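Local structure of gdp-l-fucose synthetase (Naegleria fowleri, 6AQZ) at residues Asp198-Glu203 with Gln330-Asn335; Asn111-Cys116 with Asp166-Trp171; Asn96-Phe101 with Pro151-Asn156. The protein probably catalyses the NADP(H)-dependent epimerisation and reduction that makes GDP-L-fucose, as an NADP-binding member of the NAD-dependent epimerase/dehydratase family. One frame throughout, in Å; residues are numbered along the deposited sequence.

Contact 1: Asp198-Glu203 with Gln330-Asn335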
# COMPACT_ATOMS: atom_id res chain seq x y z
N ASP A 198 26.78 1.50 -11.81
CA ASP A 198 26.18 1.93 -10.56
C ASP A 198 26.10 3.45 -10.50
O ASP A 198 26.50 4.16 -11.43
CB ASP A 198 27.00 1.40 -9.39
CG ASP A 198 26.16 1.15 -8.15
OD1 ASP A 198 25.08 1.76 -8.03
OD2 ASP A 198 26.62 0.36 -7.29
N ASN A 199 25.53 3.96 -9.42
CA ASN A 199 25.51 5.39 -9.13
C ASN A 199 26.61 5.67 -8.12
O ASN A 199 26.49 5.31 -6.95
CB ASN A 199 24.14 5.83 -8.60
CG ASN A 199 24.09 7.31 -8.34
OD1 ASN A 199 25.08 8.04 -8.54
ND2 ASN A 199 22.94 7.79 -7.92
N PHE A 200 27.68 6.34 -8.57
CA PHE A 200 28.85 6.53 -7.73
C PHE A 200 28.91 7.89 -7.05
O PHE A 200 29.98 8.27 -6.56
CB PHE A 200 30.11 6.31 -8.56
CG PHE A 200 30.24 4.92 -9.08
CD1 PHE A 200 30.88 3.96 -8.34
CD2 PHE A 200 29.72 4.59 -10.32
CE1 PHE A 200 31.01 2.67 -8.84
CE2 PHE A 200 29.85 3.32 -10.82
CZ PHE A 200 30.50 2.36 -10.09
N ASN A 201 27.81 8.63 -7.03
CA ASN A 201 27.76 9.88 -6.29
C ASN A 201 27.94 9.59 -4.80
O ASN A 201 27.16 8.83 -4.22
CB ASN A 201 26.41 10.56 -6.54
CG ASN A 201 26.29 11.92 -5.86
OD1 ASN A 201 25.88 12.00 -4.70
ND2 ASN A 201 26.61 12.98 -6.58
N VAL A 202 28.94 10.22 -4.17
CA VAL A 202 29.17 9.95 -2.76
C VAL A 202 27.98 10.38 -1.90
O VAL A 202 27.70 9.77 -0.87
CB VAL A 202 30.47 10.62 -2.26
CG1 VAL A 202 31.68 10.18 -3.11
CG2 VAL A 202 30.30 12.12 -2.27
N GLU A 203 27.25 11.42 -2.32
CA GLU A 203 26.17 11.93 -1.48
C GLU A 203 24.92 11.07 -1.61
O GLU A 203 24.32 10.68 -0.61
CB GLU A 203 25.86 13.39 -1.81
N GLN A 330 38.10 -1.83 -12.05
CA GLN A 330 38.67 -1.71 -13.40
C GLN A 330 37.67 -1.09 -14.35
O GLN A 330 38.03 -0.26 -15.19
CB GLN A 330 39.14 -3.08 -13.92
N TRP A 331 36.39 -1.47 -14.24
CA TRP A 331 35.35 -0.82 -15.04
C TRP A 331 35.30 0.66 -14.73
O TRP A 331 35.15 1.49 -15.63
CB TRP A 331 33.98 -1.47 -14.79
CG TRP A 331 32.91 -0.78 -15.60
CD1 TRP A 331 32.48 -1.12 -16.85
CD2 TRP A 331 32.18 0.40 -15.24
NE1 TRP A 331 31.54 -0.22 -17.28
CE2 TRP A 331 31.34 0.73 -16.31
CE3 TRP A 331 32.17 1.22 -14.11
CZ2 TRP A 331 30.48 1.82 -16.28
CZ3 TRP A 331 31.34 2.32 -14.09
CH2 TRP A 331 30.50 2.60 -15.16
N PHE A 332 35.39 1.01 -13.45
CA PHE A 332 35.26 2.40 -13.04
C PHE A 332 36.42 3.24 -13.57
O PHE A 332 36.20 4.35 -14.08
CB PHE A 332 35.19 2.44 -11.51
CG PHE A 332 34.84 3.78 -10.95
CD1 PHE A 332 33.71 4.45 -11.39
CD2 PHE A 332 35.61 4.35 -9.95
CE1 PHE A 332 33.37 5.70 -10.85
CE2 PHE A 332 35.27 5.58 -9.41
CZ PHE A 332 34.15 6.25 -9.86
N LEU A 333 37.64 2.71 -13.51
CA LEU A 333 38.79 3.46 -14.01
C LEU A 333 38.68 3.66 -15.51
O LEU A 333 38.92 4.77 -16.01
CB LEU A 333 40.09 2.74 -13.64
CG LEU A 333 40.37 2.74 -12.14
CD1 LEU A 333 41.49 1.76 -11.79
CD2 LEU A 333 40.72 4.14 -11.68
N GLU A 334 38.29 2.62 -16.25
CA GLU A 334 38.23 2.74 -17.70
C GLU A 334 37.06 3.59 -18.17
O GLU A 334 37.12 4.11 -19.29
CB GLU A 334 38.15 1.36 -18.35
N ASN A 335 36.02 3.79 -17.36
CA ASN A 335 34.81 4.47 -17.83
C ASN A 335 34.43 5.68 -17.00
O ASN A 335 33.33 6.21 -17.18
CB ASN A 335 33.64 3.49 -17.86
CG ASN A 335 33.80 2.42 -18.91
OD1 ASN A 335 33.62 2.67 -20.10
ND2 ASN A 335 34.17 1.21 -18.48
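An aromatic cluster ties the loop between strand 184-194 and helix 207-221 to the C-terminal helix 321-335, with Phe200 of the loop lying against Phe332 and Trp331 of the helix. The rings of Phe200 and Phe332 form an offset face-to-face stack, centroids 4.4 Å apart and planes inclined at 27°. Its tightest point is Phe332 CE1, which comes over one face of Phe200 to stand 3.7 Å from Phe200 CG. Trp331 comes in obliquely, its CZ3 3.7 Å from Phe200 CE2. Phe332 extends from the helix with CG anti to its backbone N (chi1 -171°), and this carries the ring out to the loop. In this Rossmann-type member of the NAD-dependent epimerase/dehydratase family the cluster thus joins a loop that follows a strand of the large sheet to the last helix; the side chain of Phe200 is about 9 Å from the bound NADP. The loop is shaped by local bonds, among them an Asx turn in which Asn201 N donates to Asn199 OD1 at 3.2 Å. On the helix, Asn335 ND2 donates to Trp331 O at 3.0 Å, in the carbonyl plane, and lies over one face of the Trp331 indole. Pro209 of helix 207-221 also packs on Phe200, and Phe283 on Phe332.

Contact 2: Asn111-Cys116 with Asp166-Trp171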
# COMPACT_ATOMS: atom_id res chain seq x y z
N ASN A 111 1.08 0.51 -13.50
CA ASN A 111 1.05 0.54 -14.96
C ASN A 111 1.71 -0.69 -15.56
O ASN A 111 1.15 -1.32 -16.47
CB ASN A 111 1.69 1.82 -15.49
CG ASN A 111 0.94 3.05 -15.08
OD1 ASN A 111 -0.24 2.97 -14.67
ND2 ASN A 111 1.61 4.21 -15.15
N ILE A 112 2.91 -1.04 -15.08
CA ILE A 112 3.70 -2.10 -15.71
C ILE A 112 3.02 -3.46 -15.56
O ILE A 112 2.87 -4.21 -16.54
CB ILE A 112 5.14 -2.11 -15.15
CG1 ILE A 112 5.90 -0.87 -15.60
CG2 ILE A 112 5.92 -3.30 -15.69
CD1 ILE A 112 6.20 -0.88 -17.07
N LEU A 113 2.59 -3.81 -14.34
CA LEU A 113 1.91 -5.10 -14.14
C LEU A 113 0.59 -5.15 -14.89
O LEU A 113 0.23 -6.19 -15.44
CB LEU A 113 1.67 -5.39 -12.66
CG LEU A 113 2.81 -6.19 -11.99
CD1 LEU A 113 4.16 -5.51 -12.20
CD2 LEU A 113 2.56 -6.44 -10.51
N THR A 114 -0.14 -4.04 -14.93
CA THR A 114 -1.36 -4.02 -15.73
C THR A 114 -1.06 -4.23 -17.21
O THR A 114 -1.74 -5.01 -17.88
CB THR A 114 -2.13 -2.72 -15.49
OG1 THR A 114 -2.58 -2.67 -14.13
CG2 THR A 114 -3.35 -2.65 -16.38
N CYS A 115 -0.04 -3.56 -17.74
CA CYS A 115 0.35 -3.84 -19.11
C CYS A 115 0.78 -5.30 -19.28
O CYS A 115 0.53 -5.91 -20.32
CB CYS A 115 1.48 -2.92 -19.55
SG CYS A 115 0.94 -1.29 -19.96
N CYS A 116 1.46 -5.85 -18.28
CA CYS A 116 1.90 -7.23 -18.40
C CYS A 116 0.71 -8.16 -18.56
O CYS A 116 0.75 -9.10 -19.37
CB CYS A 116 2.73 -7.63 -17.18
SG CYS A 116 4.34 -6.92 -17.21
N ASP A 166 4.43 -6.43 -4.76
CA ASP A 166 4.27 -7.84 -4.47
C ASP A 166 2.79 -8.23 -4.42
O ASP A 166 2.39 -9.24 -5.03
CB ASP A 166 4.97 -8.19 -3.16
CG ASP A 166 4.60 -9.59 -2.64
OD1 ASP A 166 4.92 -10.57 -3.33
OD2 ASP A 166 4.01 -9.71 -1.55
N MET A 167 1.97 -7.44 -3.71
CA MET A 167 0.54 -7.78 -3.60
C MET A 167 -0.14 -7.70 -4.96
O MET A 167 -0.90 -8.60 -5.33
CB MET A 167 -0.21 -6.87 -2.62
CG MET A 167 0.11 -7.09 -1.14
SD MET A 167 -0.03 -8.82 -0.62
CE MET A 167 -1.74 -9.22 -1.03
N LEU A 168 0.16 -6.67 -5.75
CA LEU A 168 -0.50 -6.54 -7.04
C LEU A 168 -0.22 -7.74 -7.93
O LEU A 168 -1.10 -8.19 -8.68
CB LEU A 168 -0.06 -5.25 -7.74
CG LEU A 168 -0.80 -5.04 -9.08
CD1 LEU A 168 -2.32 -5.14 -8.90
CD2 LEU A 168 -0.39 -3.71 -9.73
N GLY A 169 1.00 -8.30 -7.85
CA GLY A 169 1.31 -9.52 -8.59
C GLY A 169 0.46 -10.70 -8.13
O GLY A 169 0.01 -11.52 -8.94
N ARG A 170 0.28 -10.84 -6.82
CA ARG A 170 -0.55 -11.94 -6.33
C ARG A 170 -1.98 -11.80 -6.84
O ARG A 170 -2.59 -12.77 -7.29
CB ARG A 170 -0.50 -11.98 -4.81
CG ARG A 170 0.89 -12.11 -4.23
CD ARG A 170 0.82 -11.96 -2.71
NE ARG A 170 2.14 -11.93 -2.11
CZ ARG A 170 2.75 -12.97 -1.56
NH1 ARG A 170 2.13 -14.18 -1.53
NH2 ARG A 170 3.96 -12.81 -1.03
N TRP A 171 -2.49 -10.56 -6.83
CA TRP A 171 -3.85 -10.31 -7.29
C TRP A 171 -3.97 -10.54 -8.80
O TRP A 171 -4.98 -11.08 -9.26
CB TRP A 171 -4.24 -8.87 -6.92
CG TRP A 171 -4.31 -8.67 -5.44
CD1 TRP A 171 -4.68 -9.60 -4.51
CD2 TRP A 171 -3.97 -7.48 -4.70
NE1 TRP A 171 -4.62 -9.06 -3.25
CE2 TRP A 171 -4.19 -7.77 -3.33
CE3 TRP A 171 -3.51 -6.21 -5.06
CZ2 TRP A 171 -3.98 -6.83 -2.33
CZ3 TRP A 171 -3.29 -5.28 -4.06
CH2 TRP A 171 -3.52 -5.59 -2.71
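Leu113 and Leu168 pack together where helices 98-118 and 156-179 pass each other, with Gly169 beside them at the contact. One methyl of Leu113 does most of the touching: CD2 sits 3.9 Å from Leu168 CG and 3.6 Å from Gly169 N, so it rests partly on the backbone of the second helix. In return Leu168 lays its own CD2 against Leu113 CB, at 4.0 Å. The two side chains are bent differently. Leu168 has CG anti to the backbone N (chi1 -177°), whereas the first torsion of Leu113, at -92°, is rotated well away from a staggered position. The CA atoms of Leu113 and Gly169 are 7.1 Å apart, the nearest CA pair across the two segments. Both helices belong to the Rossmann-type NADP-binding domain, where Leu113 also packs on His83 and Ser126 of neighbouring parallel strands. On another side of helix 156-179, Arg170 grips Asp166 side-on, NE and NH2 both donating to OD2, with Arg170 NE 3.0 Å from Asp166 OD2. OD2 lies almost in the guanidinium plane and is also hydrogen-bonded to His147 NE2, while Arg170 NH1 forms a salt bridge with Glu258. Trp102 of the second subunit packs against Leu168.

Contact 3: Asn96-Phe101 with Pro151-Asn156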
# COMPACT_ATOMS: atom_id res chain seq x y z
N ASN A 96 11.94 14.54 -3.77
CA ASN A 96 12.25 13.47 -2.82
C ASN A 96 11.38 13.47 -1.56
O ASN A 96 11.71 12.76 -0.61
CB ASN A 96 13.74 13.52 -2.42
CG ASN A 96 14.68 13.28 -3.61
OD1 ASN A 96 14.34 12.54 -4.54
ND2 ASN A 96 15.85 13.92 -3.58
N PHE A 97 10.28 14.23 -1.52
CA PHE A 97 9.33 14.05 -0.42
C PHE A 97 8.83 12.61 -0.41
O PHE A 97 8.81 11.93 -1.44
CB PHE A 97 8.15 15.01 -0.54
CG PHE A 97 8.51 16.44 -0.25
CD1 PHE A 97 8.76 16.85 1.04
CD2 PHE A 97 8.58 17.37 -1.28
CE1 PHE A 97 9.09 18.19 1.31
CE2 PHE A 97 8.92 18.71 -1.01
CZ PHE A 97 9.16 19.11 0.28
N LYS A 98 8.46 12.13 0.77
CA LYS A 98 7.88 10.78 0.82
C LYS A 98 6.71 10.64 -0.13
O LYS A 98 6.54 9.58 -0.73
CB LYS A 98 7.47 10.41 2.25
CG LYS A 98 8.65 9.96 3.09
CD LYS A 98 8.18 9.45 4.41
CE LYS A 98 9.33 8.99 5.26
NZ LYS A 98 8.79 8.61 6.58
N VAL A 99 5.94 11.72 -0.34
CA VAL A 99 4.82 11.69 -1.28
C VAL A 99 5.27 11.15 -2.63
O VAL A 99 4.67 10.22 -3.18
CB VAL A 99 4.22 13.10 -1.41
CG1 VAL A 99 3.40 13.24 -2.66
CG2 VAL A 99 3.33 13.39 -0.22
N SER A 100 6.39 11.68 -3.15
CA SER A 100 6.85 11.25 -4.47
C SER A 100 7.27 9.78 -4.47
O SER A 100 6.96 9.04 -5.41
CB SER A 100 7.99 12.16 -4.91
OG SER A 100 7.50 13.41 -5.33
N PHE A 101 7.95 9.33 -3.42
CA PHE A 101 8.36 7.93 -3.38
C PHE A 101 7.16 6.99 -3.41
O PHE A 101 7.27 5.87 -3.93
CB PHE A 101 9.21 7.64 -2.15
CG PHE A 101 10.64 8.06 -2.28
CD1 PHE A 101 11.58 7.20 -2.83
CD2 PHE A 101 11.06 9.29 -1.82
CE1 PHE A 101 12.93 7.58 -2.95
CE2 PHE A 101 12.39 9.68 -1.93
CZ PHE A 101 13.32 8.82 -2.50
N PRO A 151 7.17 -1.27 7.97
CA PRO A 151 8.62 -1.12 7.71
C PRO A 151 9.22 0.01 8.55
O PRO A 151 8.50 0.69 9.28
CB PRO A 151 8.68 -0.81 6.21
CG PRO A 151 7.38 -0.09 5.94
CD PRO A 151 6.35 -0.75 6.86
N HIS A 152 10.53 0.19 8.46
CA HIS A 152 11.15 1.30 9.17
C HIS A 152 10.61 2.62 8.65
O HIS A 152 10.24 2.76 7.48
CB HIS A 152 12.67 1.27 9.01
CG HIS A 152 13.37 2.25 9.90
ND1 HIS A 152 13.75 3.51 9.48
CD2 HIS A 152 13.75 2.17 11.20
CE1 HIS A 152 14.34 4.15 10.46
NE2 HIS A 152 14.35 3.36 11.52
N PHE A 153 10.58 3.60 9.55
CA PHE A 153 9.98 4.89 9.24
C PHE A 153 10.73 5.63 8.13
O PHE A 153 10.10 6.28 7.27
CB PHE A 153 9.94 5.72 10.53
CG PHE A 153 9.66 7.17 10.32
CD1 PHE A 153 8.36 7.61 10.11
CD2 PHE A 153 10.69 8.10 10.35
CE1 PHE A 153 8.09 8.95 9.92
CE2 PHE A 153 10.42 9.45 10.16
CZ PHE A 153 9.12 9.87 9.95
N SER A 154 12.06 5.52 8.09
CA SER A 154 12.83 6.43 7.24
C SER A 154 12.52 6.27 5.76
O SER A 154 12.59 7.23 4.99
CB SER A 154 14.34 6.27 7.51
OG SER A 154 14.81 4.97 7.21
N ASN A 155 12.17 5.06 5.31
CA ASN A 155 11.91 4.87 3.89
C ASN A 155 10.55 4.21 3.67
O ASN A 155 10.38 3.42 2.74
CB ASN A 155 13.02 4.04 3.25
CG ASN A 155 13.06 2.60 3.78
OD1 ASN A 155 12.62 2.33 4.90
ND2 ASN A 155 13.59 1.69 2.98
N ASN A 156 9.56 4.53 4.52
CA ASN A 156 8.39 3.67 4.51
C ASN A 156 7.52 3.86 3.27
O ASN A 156 6.80 2.93 2.89
CB ASN A 156 7.58 3.82 5.81
CG ASN A 156 7.09 5.23 6.06
OD1 ASN A 156 7.25 6.16 5.26
ND2 ASN A 156 6.50 5.41 7.23
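Lys98, in the first turn of helix 98-118, reaches across to the loop before helix 156-179 and places its ammonium group between Phe153 and Asn156. The nitrogen has two hydrogen-bond acceptors here. Its shorter bond goes to a backbone carbonyl, with Lys98 NZ 2.8 Å from Phe153 O and tilted 31° from the plane of that carbonyl. The second goes to a side-chain amide, Lys98 NZ to Asn156 OD1 at 3.2 Å, with the donor well above the amide plane instead of on a lone pair. A third interaction is a cation-pi contact: Lys98 NZ stands over one face of the Phe153 ring, 3.6 Å from its centroid and 18° off the ring normal. Beyond CG the lysine chain is fully extended, which spans the gap between the helix start and the loop. Asn156 opens helix 156-179 just after Asn155 at the N-cap, so the lysine binds the loop and the beginning of this helix together within the NADP-binding domain. With CG between its backbone N and carbonyl carbon (chi1 60°), Asn156 brings OD1 near the lysine. That oxygen also takes a weak hydrogen bond from Trp171 NE1 of the second subunit, and the indole of the same Trp171 packs on Lys98. Glu174 of that subunit makes a long, weak ion pair with NZ. Within the loop, on either side of Phe153 in sequence, His152 ND1 and Ser154 OG are hydrogen-bonded at 2.9 Å, while Asn155 ND2 bonds weakly to Cys131 O.

How the contacts relate
Contacts 2 and 3 join the same two helices, 98-118 and 156-179, or the loop leading into the second. Their segments alternate along the chain, contact 3 near the helix starts and contact 2 further on, with about 21 Å between centres. Both lie in the Rossmann-type NADP-binding domain and both reach the second subunit, so this helix pair serves the NADP-binding domain and the dimer interface alike. Contact 1 comes later in the chain, reaching from the loop after strand 184-194 to helix 321-335. Its centre is about 26 Å from that of contact 3 and about 33 Å from that of contact 2, across the chain's centre from the latter, and the second subunit does not touch it.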